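Local coordinates for protein VMB-1 (Vibrio alginolyticus, PDB 6JV4) that probably hydrolyses beta-lactam antibiotics to substituted beta-amino acids with the help of two zinc ions, as a metallo-beta-lactamase of subclass B1, at residues K13-S18 against Q23-K28; D19-H24 against V151-E156; A49-T54 against Q59-L64; D121-N126 against A135-P140. One frame throughout, in Å; residues are numbered along the deposited sequence.

The four contacts lie in the two-sheet core of a metallo-beta-lactamase and the helix packed on it. Interaction 1 pairs the edge strand of the larger sheet with its neighbour, strand 21-30. Interaction 2 starts on the same strand, shares Gln23 and His24 with interaction 1, and crosses to the second sheet. Interaction 3 packs helix 58-70 against the larger sheet. It meets interaction 1 where His24 NE2 lies 2.8 Å from Asp53 O, a probable hydrogen bond. Interaction 4 joins interaction 2 through Trp152 N and Ser136 O, 2.8 Å apart. Interactions 1 and 4 have centres about 23 Å apart. The side chains of His24 and Thr54 each lie about 11 Å from a bound zinc ion.

Interaction 1: K13-S18 against Q23-K28; sequences KLKKLS and QHISYK
Lys13 and Ile25 form the first hydrogen-bonded pair of an antiparallel beta hairpin, strand 13-16 against strand 21-30. Strand 13-16 is the outermost strand of the larger sheet of the metallo-beta-lactamase fold. Lys13 N donates to Ile25 O at 3.0 Å. Ile25 N returns a bond to Lys13 O at 2.8 Å, and this one is more bent, 143° at the hydrogen. Leu14 comes next and faces His24 as a non-hydrogen-bonded pair. Leu14 CD2 rests 3.9 Å from His24 CB, on the sheet face covered by helix 58-70. The imidazole of His24 swings away from Leu14 because CG sits between the backbone N and carbonyl carbon (chi1 65°). Its NE2 is bonded to Asp53 O. Lys15 and Gln23 make the second hydrogen-bonded pair. Lys15 N reaches Gln23 O at 2.9 Å, and Gln23 N reaches Lys15 O at 2.7 Å. Their side chains run side by side in the same direction, on the face that also carries Lys13 and Ile25. After Lys16 the chain turns a corner. Leu17 and Ser18 both face Val21, a classic beta bulge. The Leu17 side chain comes across the extended chain of Gln23, whose NE2 is bonded to Ser39 OG. Leu17 CG and CD1 lie near Gln23 CB, and Leu17 CD2 is 3.8 Å from Gln23 OE1.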
loop_
_atom_site.group_PDB
_atom_site.type_symbol
_atom_site.label_atom_id
_atom_site.label_comp_id
_atom_site.label_asym_id
_atom_site.label_seq_id
_atom_site.Cartn_x
_atom_site.Cartn_y
_atom_site.Cartn_z
ATOM N N LYS A 13 -14.512 4.138 -3.591
ATOM C CA LYS A 13 -14.939 5.027 -2.501
ATOM C C LYS A 13 -13.715 5.776 -1.967
ATOM O O LYS A 13 -12.561 5.295 -2.114
ATOM C CB LYS A 13 -15.575 4.250 -1.355
ATOM C CG LYS A 13 -16.994 3.782 -1.626
ATOM C CD LYS A 13 -17.585 3.103 -0.411
ATOM C CE LYS A 13 -18.977 2.599 -0.656
ATOM N NZ LYS A 13 -19.578 2.200 0.631
ATOM N N LEU A 14 -13.953 6.921 -1.346
ATOM C CA LEU A 14 -12.887 7.741 -0.728
ATOM C C LEU A 14 -13.303 8.071 0.688
ATOM O O LEU A 14 -14.501 8.349 0.921
ATOM C CB LEU A 14 -12.672 9.017 -1.534
ATOM C CG LEU A 14 -11.853 8.848 -2.798
ATOM C CD1 LEU A 14 -12.142 9.978 -3.762
ATOM C CD2 LEU A 14 -10.369 8.773 -2.464
ATOM N N LYS A 15 -12.394 7.965 1.642
ATOM C CA LYS A 15 -12.651 8.392 3.034
ATOM C C LYS A 15 -11.574 9.403 3.364
ATOM O O LYS A 15 -10.401 9.131 3.107
ATOM C CB LYS A 15 -12.663 7.229 4.035
ATOM C CG LYS A 15 -13.866 6.298 3.866
ATOM C CD LYS A 15 -13.690 4.903 4.428
ATOM C CE LYS A 15 -14.421 4.559 5.706
ATOM N NZ LYS A 15 -14.462 3.073 5.843
ATOM N N LYS A 16 -11.957 10.526 3.937
ATOM C CA LYS A 16 -10.960 11.519 4.382
ATOM C C LYS A 16 -10.378 11.095 5.737
ATOM O O LYS A 16 -11.164 10.791 6.657
ATOM C CB LYS A 16 -11.649 12.872 4.465
ATOM C CG LYS A 16 -10.697 13.989 4.833
ATOM C CD LYS A 16 -11.423 15.316 5.010
ATOM C CE LYS A 16 -10.491 16.483 4.806
ATOM N NZ LYS A 16 -11.107 17.715 5.339
ATOM N N LEU A 17 -9.059 11.006 5.837
ATOM C CA LEU A 17 -8.358 10.615 7.094
ATOM C C LEU A 17 -7.836 11.917 7.721
ATOM O O LEU A 17 -7.814 12.016 8.942
ATOM C CB LEU A 17 -7.210 9.612 6.854
ATOM C CG LEU A 17 -7.598 8.277 6.215
ATOM C CD1 LEU A 17 -6.391 7.341 6.136
ATOM C CD2 LEU A 17 -8.711 7.593 6.973
ATOM N N SER A 18 -7.450 12.874 6.901
ATOM C CA SER A 18 -7.012 14.214 7.374
ATOM C C SER A 18 -7.127 15.171 6.209
ATOM O O SER A 18 -7.448 14.730 5.112
ATOM C CB SER A 18 -5.609 14.143 7.947
ATOM O OG SER A 18 -4.645 13.972 6.897
ATOM N N GLN A 23 -8.167 8.035 2.041
ATOM C CA GLN A 23 -8.132 6.599 1.818
ATOM C C GLN A 23 -8.937 6.298 0.560
ATOM O O GLN A 23 -10.153 6.541 0.560
ATOM C CB GLN A 23 -8.695 5.911 3.048
ATOM C CG GLN A 23 -8.720 4.384 2.997
ATOM C CD GLN A 23 -9.416 3.843 4.230
ATOM O OE1 GLN A 23 -9.954 4.587 5.041
ATOM N NE2 GLN A 23 -9.422 2.541 4.425
ATOM N N HIS A 24 -8.346 5.676 -0.443
ATOM C CA HIS A 24 -9.106 5.152 -1.603
ATOM C C HIS A 24 -9.410 3.669 -1.403
ATOM O O HIS A 24 -8.587 2.954 -0.843
ATOM C CB HIS A 24 -8.432 5.385 -2.943
ATOM C CG HIS A 24 -7.128 4.715 -3.222
ATOM N ND1 HIS A 24 -7.026 3.358 -3.597
ATOM C CD2 HIS A 24 -5.894 5.261 -3.374
ATOM C CE1 HIS A 24 -5.741 3.110 -3.874
ATOM N NE2 HIS A 24 -5.047 4.266 -3.780
ATOM N N ILE A 25 -10.641 3.262 -1.733
ATOM C CA ILE A 25 -11.151 1.943 -1.322
ATOM C C ILE A 25 -11.774 1.269 -2.547
ATOM O O ILE A 25 -12.508 1.930 -3.308
ATOM C CB ILE A 25 -12.152 2.043 -0.171
ATOM C CG1 ILE A 25 -11.581 2.884 0.977
ATOM C CG2 ILE A 25 -12.543 0.647 0.290
ATOM C CD1 ILE A 25 -12.546 3.144 2.077
ATOM N N SER A 26 -11.447 0.006 -2.741
ATOM C CA SER A 26 -12.036 -0.803 -3.826
ATOM C C SER A 26 -12.228 -2.207 -3.292
ATOM O O SER A 26 -11.979 -2.431 -2.109
ATOM C CB SER A 26 -11.259 -0.696 -5.101
ATOM O OG SER A 26 -9.874 -0.756 -4.916
ATOM N N TYR A 27 -12.755 -3.138 -4.090
ATOM C CA TYR A 27 -12.929 -4.513 -3.612
ATOM C C TYR A 27 -12.898 -5.463 -4.795
ATOM O O TYR A 27 -13.093 -5.021 -5.942
ATOM C CB TYR A 27 -14.197 -4.639 -2.787
ATOM C CG TYR A 27 -15.457 -4.570 -3.587
ATOM C CD1 TYR A 27 -15.970 -5.699 -4.221
ATOM C CD2 TYR A 27 -16.144 -3.370 -3.736
ATOM C CE1 TYR A 27 -17.145 -5.636 -4.959
ATOM C CE2 TYR A 27 -17.303 -3.291 -4.486
ATOM C CZ TYR A 27 -17.816 -4.434 -5.091
ATOM O OH TYR A 27 -18.973 -4.390 -5.830
ATOM N N LYS A 28 -12.623 -6.724 -4.506
ATOM C CA LYS A 28 -12.663 -7.794 -5.532
ATOM C C LYS A 28 -12.917 -9.097 -4.815
ATOM O O LYS A 28 -12.554 -9.198 -3.661
ATOM C CB LYS A 28 -11.358 -7.927 -6.322
ATOM C CG LYS A 28 -11.189 -6.977 -7.497
ATOM C CD LYS A 28 -10.138 -7.328 -8.568
ATOM C CE LYS A 28 -10.232 -6.290 -9.682
ATOM N NZ LYS A 28 -9.013 -6.147 -10.516
#

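Interaction 2: D19-H24 against V151-E156; sequences DNVYQH and VWLPNE
Glu156 OE2 accepts a short hydrogen bond of 2.6 Å from a water molecule that bridges to Asn20. The same water takes a weak bond of 3.4 Å from Asn20 N. No direct hydrogen bond joins the two segments, so this water is their polar link. Asn20 CB approaches the same oxygen, Glu156 OE2, at 4.0 Å. The two side chains cross at about a right angle, with amide and carboxylate planes 79° apart. The Glu156 chain bends at chi2 (82°), which folds the carboxylate back over Val21. There Val21 CG2 sits above the carboxylate plane, 3.8 Å from Glu156 CD. A methyl group thus covers one side of the carboxylate while the water holds its OE2. The apolar half of the contact lies deeper. Val21 and Leu153 are both buried and meet tip to tip. Leu153 CD1 fits against both methyls of Val21, 3.8 Å from Val21 CG1 and 3.8 Å from Val21 CG2. Ile158 touches both of these residues, and Leu41 and Val43 also border Leu153. Strand 21-30 belongs to the larger sheet and strand 150-153 to the second one. The contact is therefore packing between facing sheets, away from the zinc sites. Two such sheets, flanked by helices, make the alpha-beta/beta-alpha sandwich of the metallo-beta-lactamase fold.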
loop_
_atom_site.group_PDB
_atom_site.type_symbol
_atom_site.label_atom_id
_atom_site.label_comp_id
_atom_site.label_asym_id
_atom_site.label_seq_id
_atom_site.Cartn_x
_atom_site.Cartn_y
_atom_site.Cartn_z
ATOM N N ASP A 19 -6.883 16.472 6.406
ATOM C CA ASP A 19 -6.995 17.457 5.309
ATOM C C ASP A 19 -6.137 17.065 4.121
ATOM O O ASP A 19 -6.499 17.398 3.005
ATOM C CB ASP A 19 -6.550 18.849 5.778
ATOM C CG ASP A 19 -7.617 19.516 6.614
ATOM O OD1 ASP A 19 -8.807 19.140 6.472
ATOM O OD2 ASP A 19 -7.246 20.351 7.438
ATOM N N ASN A 20 -5.013 16.393 4.364
ATOM C CA ASN A 20 -4.040 16.110 3.282
ATOM C C ASN A 20 -4.058 14.612 2.898
ATOM O O ASN A 20 -3.233 14.248 2.079
ATOM C CB ASN A 20 -2.647 16.571 3.692
ATOM C CG ASN A 20 -2.614 18.074 3.871
ATOM O OD1 ASN A 20 -3.042 18.800 2.986
ATOM N ND2 ASN A 20 -2.155 18.534 5.025
ATOM N N VAL A 21 -4.846 13.769 3.572
ATOM C CA VAL A 21 -4.734 12.295 3.383
ATOM C C VAL A 21 -6.138 11.731 3.167
ATOM O O VAL A 21 -6.955 11.796 4.114
ATOM C CB VAL A 21 -4.004 11.619 4.561
ATOM C CG1 VAL A 21 -3.791 10.131 4.321
ATOM C CG2 VAL A 21 -2.631 12.249 4.815
ATOM N N TYR A 22 -6.347 11.058 2.036
ATOM C CA TYR A 22 -7.588 10.328 1.753
ATOM C C TYR A 22 -7.252 8.854 1.585
ATOM O O TYR A 22 -6.148 8.530 1.121
ATOM C CB TYR A 22 -8.251 10.874 0.497
ATOM C CG TYR A 22 -8.871 12.230 0.737
ATOM C CD1 TYR A 22 -10.241 12.373 0.926
ATOM C CD2 TYR A 22 -8.070 13.358 0.764
ATOM C CE1 TYR A 22 -10.808 13.628 1.127
ATOM C CE2 TYR A 22 -8.626 14.622 0.947
ATOM C CZ TYR A 22 -9.987 14.745 1.144
ATOM O OH TYR A 22 -10.504 16.004 1.329
ATOM N N GLN A 23 -8.167 8.035 2.041
ATOM C CA GLN A 23 -8.132 6.599 1.818
ATOM C C GLN A 23 -8.937 6.298 0.560
ATOM O O GLN A 23 -10.153 6.541 0.560
ATOM C CB GLN A 23 -8.695 5.911 3.048
ATOM C CG GLN A 23 -8.720 4.384 2.997
ATOM C CD GLN A 23 -9.416 3.843 4.230
ATOM O OE1 GLN A 23 -9.954 4.587 5.041
ATOM N NE2 GLN A 23 -9.422 2.541 4.425
ATOM N N HIS A 24 -8.346 5.676 -0.443
ATOM C CA HIS A 24 -9.106 5.152 -1.603
ATOM C C HIS A 24 -9.410 3.669 -1.403
ATOM O O HIS A 24 -8.587 2.954 -0.843
ATOM C CB HIS A 24 -8.432 5.385 -2.943
ATOM C CG HIS A 24 -7.128 4.715 -3.222
ATOM N ND1 HIS A 24 -7.026 3.358 -3.597
ATOM C CD2 HIS A 24 -5.894 5.261 -3.374
ATOM C CE1 HIS A 24 -5.741 3.110 -3.874
ATOM N NE2 HIS A 24 -5.047 4.266 -3.780
ATOM N N VAL A 151 4.732 2.771 4.067
ATOM C CA VAL A 151 4.901 4.216 3.806
ATOM C C VAL A 151 4.435 4.953 5.043
ATOM O O VAL A 151 3.305 4.730 5.479
ATOM C CB VAL A 151 4.166 4.672 2.549
ATOM C CG1 VAL A 151 4.504 6.136 2.262
ATOM C CG2 VAL A 151 4.498 3.771 1.363
ATOM N N TRP A 152 5.309 5.793 5.581
ATOM C CA TRP A 152 5.061 6.598 6.791
ATOM C C TRP A 152 4.765 8.039 6.452
ATOM O O TRP A 152 5.483 8.585 5.646
ATOM C CB TRP A 152 6.305 6.527 7.672
ATOM C CG TRP A 152 6.294 7.348 8.930
ATOM C CD1 TRP A 152 7.249 8.268 9.249
ATOM C CD2 TRP A 152 5.431 7.252 10.081
ATOM N NE1 TRP A 152 7.029 8.773 10.507
ATOM C CE2 TRP A 152 5.907 8.182 11.034
ATOM C CE3 TRP A 152 4.306 6.485 10.422
ATOM C CZ2 TRP A 152 5.347 8.294 12.309
ATOM C CZ3 TRP A 152 3.717 6.640 11.653
ATOM C CH2 TRP A 152 4.235 7.533 12.606
ATOM N N LEU A 153 3.710 8.597 7.039
ATOM C CA LEU A 153 3.318 10.007 6.834
ATOM C C LEU A 153 3.588 10.693 8.171
ATOM O O LEU A 153 2.777 10.603 9.080
ATOM C CB LEU A 153 1.846 10.073 6.441
ATOM C CG LEU A 153 1.435 9.235 5.237
ATOM C CD1 LEU A 153 -0.040 9.472 4.874
ATOM C CD2 LEU A 153 2.323 9.463 4.060
ATOM N N PRO A 154 4.793 11.281 8.350
ATOM C CA PRO A 154 5.220 11.753 9.655
ATOM C C PRO A 154 4.328 12.875 10.196
ATOM O O PRO A 154 4.203 12.979 11.432
ATOM C CB PRO A 154 6.675 12.220 9.381
ATOM C CG PRO A 154 6.736 12.511 7.908
ATOM C CD PRO A 154 5.877 11.378 7.356
ATOM N N ASN A 155 3.759 13.722 9.336
ATOM C CA ASN A 155 2.945 14.864 9.842
ATOM C C ASN A 155 1.693 14.354 10.549
ATOM O O ASN A 155 1.300 14.973 11.563
ATOM C CB ASN A 155 2.640 15.877 8.741
ATOM C CG ASN A 155 3.922 16.429 8.169
ATOM O OD1 ASN A 155 4.778 16.858 8.932
ATOM N ND2 ASN A 155 4.092 16.401 6.866
ATOM N N GLU A 156 1.045 13.300 10.045
ATOM C CA GLU A 156 -0.233 12.782 10.587
ATOM C C GLU A 156 -0.055 11.515 11.443
ATOM O O GLU A 156 -1.066 11.042 12.025
ATOM C CB GLU A 156 -1.120 12.408 9.404
ATOM C CG GLU A 156 -1.452 13.569 8.504
ATOM C CD GLU A 156 -0.468 14.024 7.449
ATOM O OE1 GLU A 156 0.577 13.363 7.243
ATOM O OE2 GLU A 156 -0.728 15.101 6.871
HETATM O O HOH W 1 -3.143 16.079 7.156
#

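Interaction 3: A49-T54 against Q59-L64; sequences AHMIDT and QGTKQL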
loop_
_atom_site.group_PDB
_atom_site.type_symbol
_atom_site.label_atom_id
_atom_site.label_comp_id
_atom_site.label_asym_id
_atom_site.label_seq_id
_atom_site.Cartn_x
_atom_site.Cartn_y
_atom_site.Cartn_z
ATOM N N ALA A 49 -0.848 16.047 -5.836
ATOM C CA ALA A 49 -1.384 14.836 -5.190
ATOM C C ALA A 49 -0.524 13.656 -5.596
ATOM O O ALA A 49 0.073 13.637 -6.701
ATOM C CB ALA A 49 -2.808 14.578 -5.612
ATOM N N HIS A 50 -0.561 12.642 -4.734
ATOM C CA HIS A 50 0.274 11.445 -4.897
ATOM C C HIS A 50 -0.535 10.233 -4.489
ATOM O O HIS A 50 -1.287 10.335 -3.510
ATOM C CB HIS A 50 1.515 11.585 -4.042
ATOM C CG HIS A 50 2.305 12.816 -4.321
ATOM N ND1 HIS A 50 3.370 12.800 -5.189
ATOM C CD2 HIS A 50 2.231 14.068 -3.818
ATOM C CE1 HIS A 50 3.925 14.012 -5.202
ATOM N NE2 HIS A 50 3.257 14.789 -4.372
ATOM N N MET A 51 -0.428 9.153 -5.235
ATOM C CA MET A 51 -1.102 7.882 -4.864
ATOM C C MET A 51 -0.136 6.970 -4.130
ATOM O O MET A 51 1.041 6.834 -4.560
ATOM C CB MET A 51 -1.625 7.134 -6.094
ATOM C CG MET A 51 -2.692 7.830 -6.783
ATOM S SD MET A 51 -3.272 6.699 -8.120
ATOM C CE MET A 51 -4.059 7.947 -9.126
ATOM N N ILE A 52 -0.644 6.271 -3.122
ATOM C CA ILE A 52 0.011 5.120 -2.483
ATOM C C ILE A 52 -0.871 3.913 -2.821
ATOM O O ILE A 52 -1.984 3.872 -2.299
ATOM C CB ILE A 52 0.204 5.348 -0.973
ATOM C CG1 ILE A 52 1.093 6.580 -0.714
ATOM C CG2 ILE A 52 0.765 4.088 -0.343
ATOM C CD1 ILE A 52 1.170 6.921 0.742
ATOM N N ASP A 53 -0.391 3.084 -3.742
ATOM C CA ASP A 53 -1.134 1.989 -4.404
ATOM C C ASP A 53 -2.158 2.601 -5.378
ATOM O O ASP A 53 -2.671 3.704 -5.158
ATOM C CB ASP A 53 -1.733 0.984 -3.430
ATOM C CG ASP A 53 -0.719 0.085 -2.722
ATOM O OD1 ASP A 53 0.538 0.213 -2.990
ATOM O OD2 ASP A 53 -1.203 -0.854 -2.015
ATOM N N THR A 54 -2.439 1.850 -6.430
ATOM C CA THR A 54 -3.577 2.135 -7.322
ATOM C C THR A 54 -4.809 1.409 -6.791
ATOM O O THR A 54 -4.718 0.315 -6.199
ATOM C CB THR A 54 -3.220 1.787 -8.776
ATOM O OG1 THR A 54 -2.839 0.411 -8.887
ATOM C CG2 THR A 54 -2.111 2.642 -9.338
ATOM N N GLN A 59 -11.048 1.123 -13.912
ATOM C CA GLN A 59 -12.140 2.123 -13.865
ATOM C C GLN A 59 -11.973 2.955 -12.580
ATOM O O GLN A 59 -12.092 4.179 -12.626
ATOM C CB GLN A 59 -13.500 1.449 -14.042
ATOM C CG GLN A 59 -13.670 0.827 -15.433
ATOM C CD GLN A 59 -13.577 1.858 -16.550
ATOM O OE1 GLN A 59 -14.160 2.948 -16.459
ATOM N NE2 GLN A 59 -12.821 1.547 -17.600
ATOM N N GLY A 60 -11.687 2.311 -11.457
ATOM C CA GLY A 60 -11.501 3.045 -10.189
ATOM C C GLY A 60 -10.309 3.986 -10.281
ATOM O O GLY A 60 -10.422 5.092 -9.745
ATOM N N THR A 61 -9.186 3.576 -10.881
ATOM C CA THR A 61 -7.995 4.455 -11.015
ATOM C C THR A 61 -8.352 5.678 -11.880
ATOM O O THR A 61 -8.033 6.846 -11.516
ATOM C CB THR A 61 -6.779 3.698 -11.544
ATOM O OG1 THR A 61 -6.556 2.574 -10.674
ATOM C CG2 THR A 61 -5.573 4.590 -11.656
ATOM N N LYS A 62 -9.070 5.448 -12.970
ATOM C CA LYS A 62 -9.484 6.586 -13.833
ATOM C C LYS A 62 -10.413 7.513 -13.043
ATOM O O LYS A 62 -10.236 8.757 -13.115
ATOM C CB LYS A 62 -10.181 6.060 -15.089
ATOM C CG LYS A 62 -9.229 5.431 -16.077
ATOM C CD LYS A 62 -9.912 4.942 -17.339
ATOM C CE LYS A 62 -8.900 4.379 -18.304
ATOM N NZ LYS A 62 -9.510 4.082 -19.622
ATOM N N GLN A 63 -11.336 6.955 -12.258
ATOM C CA GLN A 63 -12.274 7.768 -11.437
ATOM C C GLN A 63 -11.482 8.550 -10.377
ATOM O O GLN A 63 -11.805 9.743 -10.113
ATOM C CB GLN A 63 -13.330 6.893 -10.788
ATOM C CG GLN A 63 -14.306 6.298 -11.806
ATOM C CD GLN A 63 -14.994 5.079 -11.237
ATOM O OE1 GLN A 63 -14.861 4.760 -10.063
ATOM N NE2 GLN A 63 -15.776 4.377 -12.062
ATOM N N LEU A 64 -10.450 7.916 -9.811
ATOM C CA LEU A 64 -9.634 8.591 -8.773
ATOM C C LEU A 64 -8.889 9.770 -9.414
ATOM O O LEU A 64 -8.844 10.853 -8.787
ATOM C CB LEU A 64 -8.651 7.599 -8.150
ATOM C CG LEU A 64 -7.815 8.181 -7.007
ATOM C CD1 LEU A 64 -8.695 8.777 -5.919
ATOM C CD2 LEU A 64 -6.873 7.123 -6.438
#
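Met51 and Leu64 reach toward each other tip to tip in the beta-alpha-beta unit formed by strand 48-52, helix 58-70 and strand 74-79. This is the close apolar part of the contact. Leu64 CD2 lies 4.0 Å from both Met51 SD and Met51 CE. The methionine spans the gap from strand to helix because its chain stays extended beyond CG (chi2 -175°, chi3 -160°). Leu64 answers with CG turned anti to its own backbone N (chi1 -177°). Met51 CE also comes near Thr61 CG2, more loosely, at 4.5 Å. Ile75 and Ala78 of strand 74-79 touch Met51 as well, so Met51 packs against the next strand as well as the helix. All four residues that meet across the segments are buried. The other side of the helix differs. Gln59 and Lys62 are exposed there and take no part. Beside the apolar contact lies a polar corner at the end of segment 49-54. Thr61 points at the end of this segment and meets Thr54 there; no hydrogen bond joins them. Both are held through Asp90: Thr54 OG1 is bonded to Asp90 N, and Thr61 OG1 to Asp90 OD2. Thr61 OG1 is also bonded to Thr57 O, just before helix 58-70. The side chain of Thr54 is about 8 Å from that of the zinc ligand Asp86. Across the corner, Thr61 OG1 sits 3.9 Å from Thr54 CB.

Interaction 4: D121-N126 against A135-P140; sequences DEISSN and ASVFYP
Asn126 and Tyr139 meet where the chain passes from the edge of the larger sheet to the second sheet of the metallo-beta-lactamase sandwich. Strand 121-123 is outermost in the larger sheet. Strand 135-138 pairs in the second sheet with strand 127-129, which starts just after Asn126. A single hydrogen bond crosses the segments. Tyr139 N donates to Asn126 O at 2.9 Å, nearly straight at 168° and in the carbonyl plane. A weaker polar contact uses the same oxygen: the CA-H of Phe138 points at Asn126 O, with Phe138 CA 3.5 Å away. Asn126 O is thus approached by Phe138, at the end of its strand, and by Tyr139, just after it. Apolar packing is looser. Ile123 CD1 and Val137 CG2 are 4.3 Å apart, and Phe128 touches both residues. Both aromatic rings have partners outside the two segments. Phe138 makes a cation-pi contact with Arg194. Tyr139 OH is bonded to Glu146 O, and the Tyr139 side chain lies about 9 Å from that of the zinc ligand His82. Tyr139 CG is anti to the backbone N (chi1 179°), which brings the near edge of the ring to the Asn126 amide while its far end leads away from segment 121-126. The amide and the ring are 29° from coplanar and cross at a slant. Asn126 OD1 comes to the ring edge, near its plane, 3.7 Å from Tyr139 CD2.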
loop_
_atom_site.group_PDB
_atom_site.type_symbol
_atom_site.label_atom_id
_atom_site.label_comp_id
_atom_site.label_asym_id
_atom_site.label_seq_id
_atom_site.Cartn_x
_atom_site.Cartn_y
_atom_site.Cartn_z
ATOM N N ASP A 121 10.334 5.016 -12.197
ATOM C CA ASP A 121 11.359 5.472 -11.257
ATOM C C ASP A 121 11.603 4.362 -10.225
ATOM O O ASP A 121 10.613 3.802 -9.740
ATOM C CB ASP A 121 10.914 6.771 -10.589
ATOM C CG ASP A 121 10.922 7.902 -11.615
ATOM O OD1 ASP A 121 10.024 7.954 -12.433
ATOM O OD2 ASP A 121 11.919 8.596 -11.657
ATOM N N GLU A 122 12.870 3.988 -10.027
ATOM C CA GLU A 122 13.191 2.830 -9.158
ATOM C C GLU A 122 13.737 3.325 -7.831
ATOM O O GLU A 122 14.675 4.187 -7.805
ATOM C CB GLU A 122 14.165 1.885 -9.851
ATOM C CG GLU A 122 14.389 0.602 -9.086
ATOM C CD GLU A 122 14.919 -0.518 -9.986
ATOM O OE1 GLU A 122 14.123 -1.251 -10.600
ATOM O OE2 GLU A 122 16.149 -0.613 -10.086
ATOM N N ILE A 123 13.206 2.798 -6.743
ATOM C CA ILE A 123 13.759 3.082 -5.405
ATOM C C ILE A 123 14.884 2.091 -5.157
ATOM O O ILE A 123 14.624 0.872 -5.186
ATOM C CB ILE A 123 12.647 2.993 -4.362
ATOM C CG1 ILE A 123 11.595 4.049 -4.628
ATOM C CG2 ILE A 123 13.195 3.013 -2.948
ATOM C CD1 ILE A 123 10.306 3.830 -3.818
ATOM N N SER A 124 16.087 2.590 -4.877
ATOM C CA SER A 124 17.271 1.714 -4.794
ATOM C C SER A 124 17.870 1.773 -3.387
ATOM O O SER A 124 19.080 1.534 -3.216
ATOM C CB SER A 124 18.259 2.095 -5.890
ATOM O OG SER A 124 18.567 3.465 -5.765
ATOM N N SER A 125 17.073 2.057 -2.369
ATOM C CA SER A 125 17.509 2.095 -0.960
ATOM C C SER A 125 16.398 1.584 -0.053
ATOM O O SER A 125 15.235 1.514 -0.483
ATOM C CB SER A 125 17.959 3.495 -0.557
ATOM O OG SER A 125 16.979 4.417 -0.960
ATOM N N ASN A 126 16.766 1.212 1.154
ATOM C CA ASN A 126 15.787 0.691 2.141
ATOM C C ASN A 126 14.885 1.797 2.679
ATOM O O ASN A 126 13.798 1.454 3.139
ATOM C CB ASN A 126 16.464 -0.010 3.305
ATOM C CG ASN A 126 17.176 -1.255 2.848
ATOM O OD1 ASN A 126 16.639 -1.990 2.006
ATOM N ND2 ASN A 126 18.311 -1.522 3.477
ATOM N N ALA A 135 6.150 12.003 3.095
ATOM C CA ALA A 135 5.952 10.545 2.935
ATOM C C ALA A 135 7.292 9.848 2.775
ATOM O O ALA A 135 8.017 10.160 1.818
ATOM C CB ALA A 135 5.018 10.224 1.811
ATOM N N SER A 136 7.540 8.853 3.642
ATOM C CA SER A 136 8.801 8.095 3.712
ATOM C C SER A 136 8.530 6.618 3.453
ATOM O O SER A 136 7.716 6.051 4.183
ATOM C CB SER A 136 9.447 8.253 5.077
ATOM O OG SER A 136 9.583 9.647 5.351
ATOM N N VAL A 137 9.210 6.055 2.483
ATOM C CA VAL A 137 9.170 4.587 2.211
ATOM C C VAL A 137 10.154 3.872 3.108
ATOM O O VAL A 137 11.307 4.351 3.324
ATOM C CB VAL A 137 9.493 4.323 0.738
ATOM C CG1 VAL A 137 9.783 2.852 0.481
ATOM C CG2 VAL A 137 8.369 4.820 -0.141
ATOM N N PHE A 138 9.732 2.762 3.683
ATOM C CA PHE A 138 10.622 1.897 4.468
ATOM C C PHE A 138 10.440 0.457 4.006
ATOM O O PHE A 138 9.309 -0.015 3.973
ATOM C CB PHE A 138 10.355 1.985 5.963
ATOM C CG PHE A 138 11.189 1.059 6.806
ATOM C CD1 PHE A 138 12.570 1.167 6.853
ATOM C CD2 PHE A 138 10.610 0.103 7.610
ATOM C CE1 PHE A 138 13.333 0.333 7.660
ATOM C CE2 PHE A 138 11.358 -0.692 8.455
ATOM C CZ PHE A 138 12.737 -0.599 8.474
ATOM N N TYR A 139 11.533 -0.204 3.642
ATOM C CA TYR A 139 11.517 -1.656 3.357
ATOM C C TYR A 139 11.903 -2.421 4.616
ATOM O O TYR A 139 13.088 -2.391 5.020
ATOM C CB TYR A 139 12.516 -2.015 2.259
ATOM C CG TYR A 139 12.523 -3.495 1.988
ATOM C CD1 TYR A 139 11.384 -4.182 1.611
ATOM C CD2 TYR A 139 13.698 -4.222 2.122
ATOM C CE1 TYR A 139 11.406 -5.547 1.354
ATOM C CE2 TYR A 139 13.725 -5.587 1.915
ATOM C CZ TYR A 139 12.579 -6.270 1.532
ATOM O OH TYR A 139 12.659 -7.640 1.355
ATOM N N PRO A 140 10.964 -3.179 5.231
ATOM C CA PRO A 140 11.244 -3.861 6.507
ATOM C C PRO A 140 11.840 -5.268 6.357
ATOM O O PRO A 140 12.218 -5.889 7.328
ATOM C CB PRO A 140 9.823 -3.896 7.095
ATOM C CG PRO A 140 8.964 -4.188 5.912
ATOM C CD PRO A 140 9.545 -3.287 4.853
#